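PDB 3IWT: 178aa long hypothetical molybdenum cofactor biosynthesis protein B from Sulfolobus tokodaii, which probably binds molybdopterin or a related pterin intermediate during biosynthesis of the molybdenum cofactor. Local coordinates for residues Asn17-Thr22 against Gly58-Pro63; Val82-Ser87 against Ile146-Pro151. One frame throughout, in Å; residues are numbered along the deposited sequence.

Overall arrangement
From the N terminus the chain runs out along strand 17-23, passes through helices 25-32 and 40-51, and comes back as strand 55-62 to lie parallel beside its start; contact 1 closes this first loop. Helix 66-77 then leads to strand 84-88, which joins the other side of strand 17-23. Contact 2 closes a second, longer loop when strand 145-150 pairs with strand 84-88. The two loops follow one another in series, neither enclosing the other. The centres of contacts 1 and 2 lie about 9 Å apart in one mixed sheet, where I21 N probably hydrogen-bonds to I86 O and F18 packs on V84, tying four parallel strands together.

Contact 1: Asn17-Thr22 against Gly58-Pro63; sequences NFYVIT and GYSLVP
S60 of G58-P63 is held at both its backbone atoms by N17-T22, S60 N by V20 O and S60 O by T22 N, pairing two parallel strands of the alpha/beta sheet that forms the core of the probable molybdopterin-binding domain. Four backbone bonds satisfy the facing amides and carbonyls. V20 N gives to G58 O at 3.0 Å, the donor tilted 32° from the carbonyl plane, and the bond from S60 N to V20 O is the most bent of the four at its hydrogen (152°). T22 N reaches S60 O at 2.8 Å, and T22 O takes V62 N. V20 O also accepts a CA-H contact from Y59 CA at 3.1 Å.

On the face carrying Y19, I21 and S60, the Y19 ring folds across the neighbouring strand, with CG trans to the backbone N (chi1 -165°). One ring face lies over the G58 backbone, G58 CA standing 4.0 Å from the ring centroid in a CH-pi contact. S60 OG sits at the ring edge, and one water bridges it to Y19 OH. A leucine at Y19 would probably leave that water without its phenolic partner and the G58 backbone without its flat cover. Helix 66-77 covers this face, A76, F73 and A72 touching Y19, I21 and S60 in turn.

Across the sheet, the Y59 ring crosses T22 at a slant and brings its edge to T22 OG1. The two hydroxyls are not bonded to each other; both T22 OG1 and Y59 OH hydrogen-bond to D39 OD2, while K46 makes a cation-pi contact with Y59. Beside them, T22 CG2 rests 3.6 Å from L61 CD1.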
ATOM      1  N   ASN A  17      -7.684  -4.870  32.235  1.00 45.76           N
ATOM      2  CA  ASN A  17      -9.084  -4.575  31.897  1.00 45.25           C
ATOM      3  C   ASN A  17      -9.388  -4.848  30.411  1.00 44.44           C
ATOM      4  O   ASN A  17      -8.733  -4.299  29.499  1.00 44.07           O
ATOM      5  CB  ASN A  17      -9.406  -3.120  32.197  1.00 44.90           C
ATOM      6  CG  ASN A  17      -9.249  -2.745  33.666  1.00 44.48           C
ATOM      7  OD1 ASN A  17      -8.819  -1.630  33.978  1.00 47.77           O
ATOM      8  ND2 ASN A  17      -9.650  -3.612  34.548  1.00 38.72           N
ATOM      9  N   PHE A  18     -10.396  -5.673  30.168  1.00 44.34           N
ATOM     10  CA  PHE A  18     -10.737  -6.135  28.817  1.00 44.18           C
ATOM     11  C   PHE A  18     -12.125  -5.646  28.439  1.00 44.31           C
ATOM     12  O   PHE A  18     -13.019  -5.584  29.290  1.00 45.26           O
ATOM     13  CB  PHE A  18     -10.716  -7.665  28.752  1.00 44.66           C
ATOM     14  CG  PHE A  18      -9.339  -8.261  28.777  1.00 44.39           C
ATOM     15  CD1 PHE A  18      -8.616  -8.280  29.943  1.00 45.45           C
ATOM     16  CD2 PHE A  18      -8.759  -8.775  27.609  1.00 46.79           C
ATOM     17  CE1 PHE A  18      -7.351  -8.832  30.000  1.00 46.84           C
ATOM     18  CE2 PHE A  18      -7.478  -9.342  27.648  1.00 46.63           C
ATOM     19  CZ  PHE A  18      -6.768  -9.340  28.846  1.00 44.38           C
ATOM     20  N   TYR A  19     -12.295  -5.306  27.158  1.00 43.72           N
ATOM     21  CA  TYR A  19     -13.595  -5.019  26.580  1.00 43.43           C
ATOM     22  C   TYR A  19     -13.863  -6.067  25.494  1.00 43.22           C
ATOM     23  O   TYR A  19     -13.009  -6.309  24.627  1.00 43.50           O
ATOM     24  CB  TYR A  19     -13.588  -3.624  25.963  1.00 43.78           C
ATOM     25  CG  TYR A  19     -14.941  -3.056  25.641  1.00 43.45           C
ATOM     26  CD1 TYR A  19     -15.438  -1.975  26.362  1.00 44.47           C
ATOM     27  CD2 TYR A  19     -15.706  -3.569  24.609  1.00 43.69           C
ATOM     28  CE1 TYR A  19     -16.658  -1.402  26.048  1.00 45.35           C
ATOM     29  CE2 TYR A  19     -16.941  -3.042  24.313  1.00 43.92           C
ATOM     30  CZ  TYR A  19     -17.410  -1.948  25.033  1.00 45.92           C
ATOM     31  OH  TYR A  19     -18.613  -1.389  24.712  1.00 43.85           O
ATOM     32  N   VAL A  20     -15.053  -6.664  25.528  1.00 42.96           N
ATOM     33  CA  VAL A  20     -15.355  -7.802  24.653  1.00 43.32           C
ATOM     34  C   VAL A  20     -16.409  -7.388  23.625  1.00 43.25           C
ATOM     35  O   VAL A  20     -17.449  -6.848  23.994  1.00 43.95           O
ATOM     36  CB  VAL A  20     -15.848  -9.037  25.440  1.00 43.24           C
ATOM     37  CG1 VAL A  20     -16.143 -10.224  24.504  1.00 43.46           C
ATOM     38  CG2 VAL A  20     -14.815  -9.453  26.490  1.00 44.49           C
ATOM     39  N   ILE A  21     -16.155  -7.675  22.355  1.00 42.23           N
ATOM     40  CA  ILE A  21     -17.098  -7.304  21.294  1.00 42.78           C
ATOM     41  C   ILE A  21     -17.502  -8.532  20.489  1.00 42.74           C
ATOM     42  O   ILE A  21     -16.652  -9.236  19.921  1.00 43.85           O
ATOM     43  CB  ILE A  21     -16.521  -6.227  20.352  1.00 42.88           C
ATOM     44  CG1 ILE A  21     -16.080  -4.981  21.125  1.00 42.54           C
ATOM     45  CG2 ILE A  21     -17.539  -5.853  19.226  1.00 42.38           C
ATOM     46  CD1 ILE A  21     -15.351  -3.944  20.239  1.00 41.09           C
ATOM     47  N   THR A  22     -18.795  -8.805  20.422  1.00 42.24           N
ATOM     48  CA  THR A  22     -19.264  -9.946  19.630  1.00 43.20           C
ATOM     49  C   THR A  22     -19.816  -9.411  18.324  1.00 43.70           C
ATOM     50  O   THR A  22     -20.647  -8.521  18.334  1.00 43.50           O
ATOM     51  CB  THR A  22     -20.303 -10.784  20.408  1.00 43.20           C
ATOM     52  OG1 THR A  22     -19.644 -11.382  21.520  1.00 44.29           O
ATOM     53  CG2 THR A  22     -20.927 -11.876  19.513  1.00 41.78           C
ATOM     54  N   GLY A  58     -16.369  -3.924  29.804  1.00 46.88           N
ATOM     55  CA  GLY A  58     -17.479  -3.644  28.923  1.00 46.65           C
ATOM     56  C   GLY A  58     -17.686  -4.707  27.875  1.00 46.30           C
ATOM     57  O   GLY A  58     -16.826  -5.575  27.681  1.00 45.96           O
ATOM     58  N   TYR A  59     -18.845  -4.648  27.229  1.00 46.43           N
ATOM     59  CA  TYR A  59     -19.242  -5.642  26.220  1.00 46.76           C
ATOM     60  C   TYR A  59     -20.231  -5.030  25.257  1.00 46.43           C
ATOM     61  O   TYR A  59     -21.072  -4.219  25.659  1.00 45.93           O
ATOM     62  CB  TYR A  59     -19.886  -6.852  26.905  1.00 48.33           C
ATOM     63  CG  TYR A  59     -20.619  -7.828  25.974  1.00 49.28           C
ATOM     64  CD1 TYR A  59     -19.916  -8.704  25.142  1.00 49.95           C
ATOM     65  CD2 TYR A  59     -22.015  -7.911  25.980  1.00 52.74           C
ATOM     66  CE1 TYR A  59     -20.580  -9.601  24.299  1.00 49.71           C
ATOM     67  CE2 TYR A  59     -22.692  -8.822  25.149  1.00 52.29           C
ATOM     68  CZ  TYR A  59     -21.970  -9.656  24.310  1.00 51.68           C
ATOM     69  OH  TYR A  59     -22.657 -10.557  23.509  1.00 52.30           O
ATOM     70  N   SER A  60     -20.134  -5.400  23.987  1.00 45.79           N
ATOM     71  CA  SER A  60     -21.117  -4.980  23.012  1.00 46.15           C
ATOM     72  C   SER A  60     -21.332  -6.056  21.955  1.00 46.30           C
ATOM     73  O   SER A  60     -20.462  -6.916  21.728  1.00 46.62           O
ATOM     74  CB  SER A  60     -20.708  -3.656  22.366  1.00 47.38           C
ATOM     75  OG  SER A  60     -19.485  -3.790  21.676  1.00 49.01           O
ATOM     76  N   LEU A  61     -22.504  -6.015  21.335  1.00 45.39           N
ATOM     77  CA  LEU A  61     -22.874  -6.957  20.301  1.00 45.15           C
ATOM     78  C   LEU A  61     -23.324  -6.162  19.098  1.00 44.87           C
ATOM     79  O   LEU A  61     -24.174  -5.282  19.217  1.00 44.42           O
ATOM     80  CB  LEU A  61     -23.980  -7.886  20.801  1.00 45.11           C
ATOM     81  CG  LEU A  61     -24.744  -8.743  19.783  1.00 45.33           C
ATOM     82  CD1 LEU A  61     -23.815  -9.699  19.117  1.00 45.32           C
ATOM     83  CD2 LEU A  61     -25.923  -9.475  20.443  1.00 45.20           C
ATOM     84  N   VAL A  62     -22.721  -6.458  17.950  1.00 44.48           N
ATOM     85  CA  VAL A  62     -22.981  -5.739  16.699  1.00 43.63           C
ATOM     86  C   VAL A  62     -23.094  -6.746  15.547  1.00 43.43           C
ATOM     87  O   VAL A  62     -22.551  -7.852  15.645  1.00 42.45           O
ATOM     88  CB  VAL A  62     -21.890  -4.672  16.410  1.00 43.60           C
ATOM     89  CG1 VAL A  62     -21.964  -3.516  17.457  1.00 41.55           C
ATOM     90  CG2 VAL A  62     -20.478  -5.281  16.338  1.00 44.30           C
ATOM     91  N   PRO A  63     -23.773  -6.367  14.450  1.00 43.79           N
ATOM     92  CA  PRO A  63     -23.818  -7.209  13.261  1.00 44.18           C
ATOM     93  C   PRO A  63     -22.599  -6.972  12.343  1.00 43.93           C
ATOM     94  O   PRO A  63     -21.735  -6.135  12.664  1.00 43.98           O
ATOM     95  CB  PRO A  63     -25.098  -6.734  12.580  1.00 44.38           C
ATOM     96  CG  PRO A  63     -25.109  -5.293  12.823  1.00 44.89           C
ATOM     97  CD  PRO A  63     -24.496  -5.101  14.216  1.00 45.16           C
TER
HETATM   98  O   HOH W   1     -18.536  -1.109  22.139  1.00 37.91           O

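Contact 2: Val82-Ser87 against Ile146-Pro151; sequences VDVIIS and IVYLLP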
ATOM      1  N   VAL A  82      -9.751   0.824  29.661  1.00 44.22           N
ATOM      2  CA  VAL A  82      -9.604  -0.377  28.820  1.00 43.40           C
ATOM      3  C   VAL A  82      -8.132  -0.602  28.472  1.00 43.31           C
ATOM      4  O   VAL A  82      -7.465   0.309  27.979  1.00 44.09           O
ATOM      5  CB  VAL A  82     -10.481  -0.303  27.531  1.00 43.55           C
ATOM      6  CG1 VAL A  82     -10.107  -1.436  26.543  1.00 42.96           C
ATOM      7  CG2 VAL A  82     -11.971  -0.357  27.887  1.00 42.48           C
ATOM      8  N   ASP A  83      -7.627  -1.810  28.723  1.00 43.42           N
ATOM      9  CA  ASP A  83      -6.263  -2.182  28.296  1.00 43.05           C
ATOM     10  C   ASP A  83      -6.239  -2.963  26.985  1.00 42.60           C
ATOM     11  O   ASP A  83      -5.347  -2.780  26.142  1.00 42.94           O
ATOM     12  CB  ASP A  83      -5.556  -2.995  29.387  1.00 42.80           C
ATOM     13  CG  ASP A  83      -5.452  -2.251  30.694  1.00 44.44           C
ATOM     14  OD1 ASP A  83      -5.011  -1.094  30.672  1.00 44.86           O
ATOM     15  OD2 ASP A  83      -5.810  -2.820  31.752  1.00 42.43           O
ATOM     16  N   VAL A  84      -7.209  -3.856  26.825  1.00 42.64           N
ATOM     17  CA  VAL A  84      -7.236  -4.778  25.699  1.00 42.59           C
ATOM     18  C   VAL A  84      -8.697  -4.901  25.228  1.00 42.73           C
ATOM     19  O   VAL A  84      -9.635  -4.981  26.055  1.00 42.84           O
ATOM     20  CB  VAL A  84      -6.731  -6.197  26.101  1.00 41.57           C
ATOM     21  CG1 VAL A  84      -6.701  -7.153  24.890  1.00 41.47           C
ATOM     22  CG2 VAL A  84      -5.366  -6.153  26.816  1.00 41.33           C
ATOM     23  N   ILE A  85      -8.860  -4.951  23.915  1.00 42.80           N
ATOM     24  CA  ILE A  85     -10.137  -5.208  23.267  1.00 42.72           C
ATOM     25  C   ILE A  85     -10.015  -6.545  22.543  1.00 42.96           C
ATOM     26  O   ILE A  85      -9.065  -6.750  21.782  1.00 42.48           O
ATOM     27  CB  ILE A  85     -10.506  -4.110  22.245  1.00 43.10           C
ATOM     28  CG1 ILE A  85     -10.601  -2.736  22.925  1.00 43.13           C
ATOM     29  CG2 ILE A  85     -11.830  -4.481  21.505  1.00 43.51           C
ATOM     30  CD1 ILE A  85     -10.608  -1.504  21.970  1.00 42.03           C
ATOM     31  N   ILE A  86     -10.995  -7.420  22.758  1.00 42.30           N
ATOM     32  CA  ILE A  86     -11.077  -8.692  22.058  1.00 42.56           C
ATOM     33  C   ILE A  86     -12.429  -8.792  21.364  1.00 42.81           C
ATOM     34  O   ILE A  86     -13.495  -8.627  21.984  1.00 42.66           O
ATOM     35  CB  ILE A  86     -10.883  -9.895  23.005  1.00 42.87           C
ATOM     36  CG1 ILE A  86      -9.546  -9.808  23.765  1.00 42.28           C
ATOM     37  CG2 ILE A  86     -10.985 -11.245  22.209  1.00 42.41           C
ATOM     38  CD1 ILE A  86      -9.304 -10.990  24.741  1.00 41.86           C
ATOM     39  N   SER A  87     -12.394  -9.040  20.058  1.00 42.71           N
ATOM     40  CA  SER A  87     -13.629  -9.284  19.332  1.00 42.79           C
ATOM     41  C   SER A  87     -13.693 -10.718  18.873  1.00 42.49           C
ATOM     42  O   SER A  87     -12.660 -11.356  18.615  1.00 43.40           O
ATOM     43  CB  SER A  87     -13.810  -8.318  18.148  1.00 42.27           C
ATOM     44  OG  SER A  87     -12.832  -8.539  17.130  1.00 43.31           O
ATOM     45  N   ILE A 146      -4.166  -2.883  23.270  1.00 44.30           N
ATOM     46  CA  ILE A 146      -3.974  -4.020  22.391  1.00 44.05           C
ATOM     47  C   ILE A 146      -5.360  -4.438  21.884  1.00 43.35           C
ATOM     48  O   ILE A 146      -6.364  -4.331  22.596  1.00 42.54           O
ATOM     49  CB  ILE A 146      -3.322  -5.206  23.140  1.00 44.76           C
ATOM     50  CG1 ILE A 146      -2.051  -4.754  23.889  1.00 45.23           C
ATOM     51  CG2 ILE A 146      -3.028  -6.381  22.172  1.00 43.93           C
ATOM     52  CD1 ILE A 146      -1.058  -3.895  23.062  1.00 43.97           C
ATOM     53  N   VAL A 147      -5.413  -4.904  20.644  1.00 42.50           N
ATOM     54  CA  VAL A 147      -6.663  -5.331  20.054  1.00 42.60           C
ATOM     55  C   VAL A 147      -6.458  -6.703  19.424  1.00 42.24           C
ATOM     56  O   VAL A 147      -5.502  -6.882  18.672  1.00 42.09           O
ATOM     57  CB  VAL A 147      -7.149  -4.343  18.966  1.00 43.17           C
ATOM     58  CG1 VAL A 147      -8.436  -4.869  18.305  1.00 43.41           C
ATOM     59  CG2 VAL A 147      -7.315  -2.883  19.538  1.00 42.22           C
ATOM     60  N   TYR A 148      -7.344  -7.654  19.743  1.00 42.54           N
ATOM     61  CA  TYR A 148      -7.318  -8.988  19.149  1.00 42.66           C
ATOM     62  C   TYR A 148      -8.634  -9.197  18.415  1.00 42.75           C
ATOM     63  O   TYR A 148      -9.707  -9.058  19.006  1.00 43.48           O
ATOM     64  CB  TYR A 148      -7.132 -10.084  20.189  1.00 43.09           C
ATOM     65  CG  TYR A 148      -5.791 -10.110  20.907  1.00 41.99           C
ATOM     66  CD1 TYR A 148      -4.708 -10.776  20.363  1.00 42.20           C
ATOM     67  CD2 TYR A 148      -5.627  -9.503  22.166  1.00 42.97           C
ATOM     68  CE1 TYR A 148      -3.480 -10.818  21.039  1.00 44.06           C
ATOM     69  CE2 TYR A 148      -4.410  -9.523  22.825  1.00 42.00           C
ATOM     70  CZ  TYR A 148      -3.341 -10.205  22.279  1.00 43.90           C
ATOM     71  OH  TYR A 148      -2.133 -10.239  22.961  1.00 43.27           O
ATOM     72  N   LEU A 149      -8.537  -9.514  17.126  1.00 41.84           N
ATOM     73  CA  LEU A 149      -9.686  -9.810  16.299  1.00 41.90           C
ATOM     74  C   LEU A 149      -9.745 -11.309  16.070  1.00 42.36           C
ATOM     75  O   LEU A 149      -8.985 -11.864  15.275  1.00 40.96           O
ATOM     76  CB  LEU A 149      -9.588  -9.074  14.952  1.00 42.13           C
ATOM     77  CG  LEU A 149      -9.287  -7.576  14.957  1.00 40.95           C
ATOM     78  CD1 LEU A 149      -9.162  -7.042  13.487  1.00 41.05           C
ATOM     79  CD2 LEU A 149     -10.352  -6.794  15.785  1.00 40.84           C
ATOM     80  N   LEU A 150     -10.656 -11.973  16.776  1.00 42.25           N
ATOM     81  CA  LEU A 150     -10.729 -13.428  16.770  1.00 42.44           C
ATOM     82  C   LEU A 150     -11.876 -13.983  15.925  1.00 42.86           C
ATOM     83  O   LEU A 150     -12.859 -13.297  15.697  1.00 42.12           O
ATOM     84  CB  LEU A 150     -10.856 -13.949  18.199  1.00 41.63           C
ATOM     85  CG  LEU A 150      -9.789 -13.491  19.209  1.00 41.68           C
ATOM     86  CD1 LEU A 150     -10.012 -14.165  20.639  1.00 39.28           C
ATOM     87  CD2 LEU A 150      -8.333 -13.740  18.629  1.00 40.95           C
ATOM     88  N   PRO A 151     -11.777 -15.264  15.527  1.00 43.50           N
ATOM     89  CA  PRO A 151     -12.911 -15.886  14.819  1.00 44.11           C
ATOM     90  C   PRO A 151     -14.207 -16.048  15.632  1.00 44.24           C
ATOM     91  O   PRO A 151     -14.225 -15.885  16.881  1.00 43.81           O
ATOM     92  CB  PRO A 151     -12.371 -17.259  14.399  1.00 44.30           C
ATOM     93  CG  PRO A 151     -10.846 -17.141  14.528  1.00 44.56           C
ATOM     94  CD  PRO A 151     -10.662 -16.220  15.708  1.00 43.90           C
TER
HETATM   95  O   HOH W   2     -13.424 -10.525  15.481  1.00 25.72           O
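V84 meets Y148 at the edge of its ring: methyl CG1 lies in the ring plane, 3.8 Å from Y148 CD2. V84 puts this methyl opposite its backbone N (chi1 -177°), which carries it toward strand 145-150 and close to I146 O as well. The Y148 phenol continues past V84 to hydrogen-bond through OH with Y133 OH of the second subunit. F114 meets the same ring edge-to-face.

Further along this face, I86 and L150 pack tightly, I86 CG2 standing 3.5 Å from L150 CD1. L150 CD1 lies anti to CA, and this branch makes the contact. V84, Y148 and L150 all touch helix 154-176.

The other face holds I85, V147, S87 and L149, with F73 of helix 66-77 over the last three. S87 OG stands between its backbone N and carbonyl carbon (chi1 67°), where it lies 3.3 Å from L149 CD2. S87 OG donates to a water 2.6 Å away, and that water donates in turn to L150 O, bridging the strand ends.

Five backbone bonds join the segments, from I146 N to D83 O at the start to L150 N to S87 O at the end. D83 spends its carboxylate elsewhere, on N17 N and R177. Parallel central strands between helices on both faces are characteristic of the three-layer alpha/beta fold of the MogA/MoaB family.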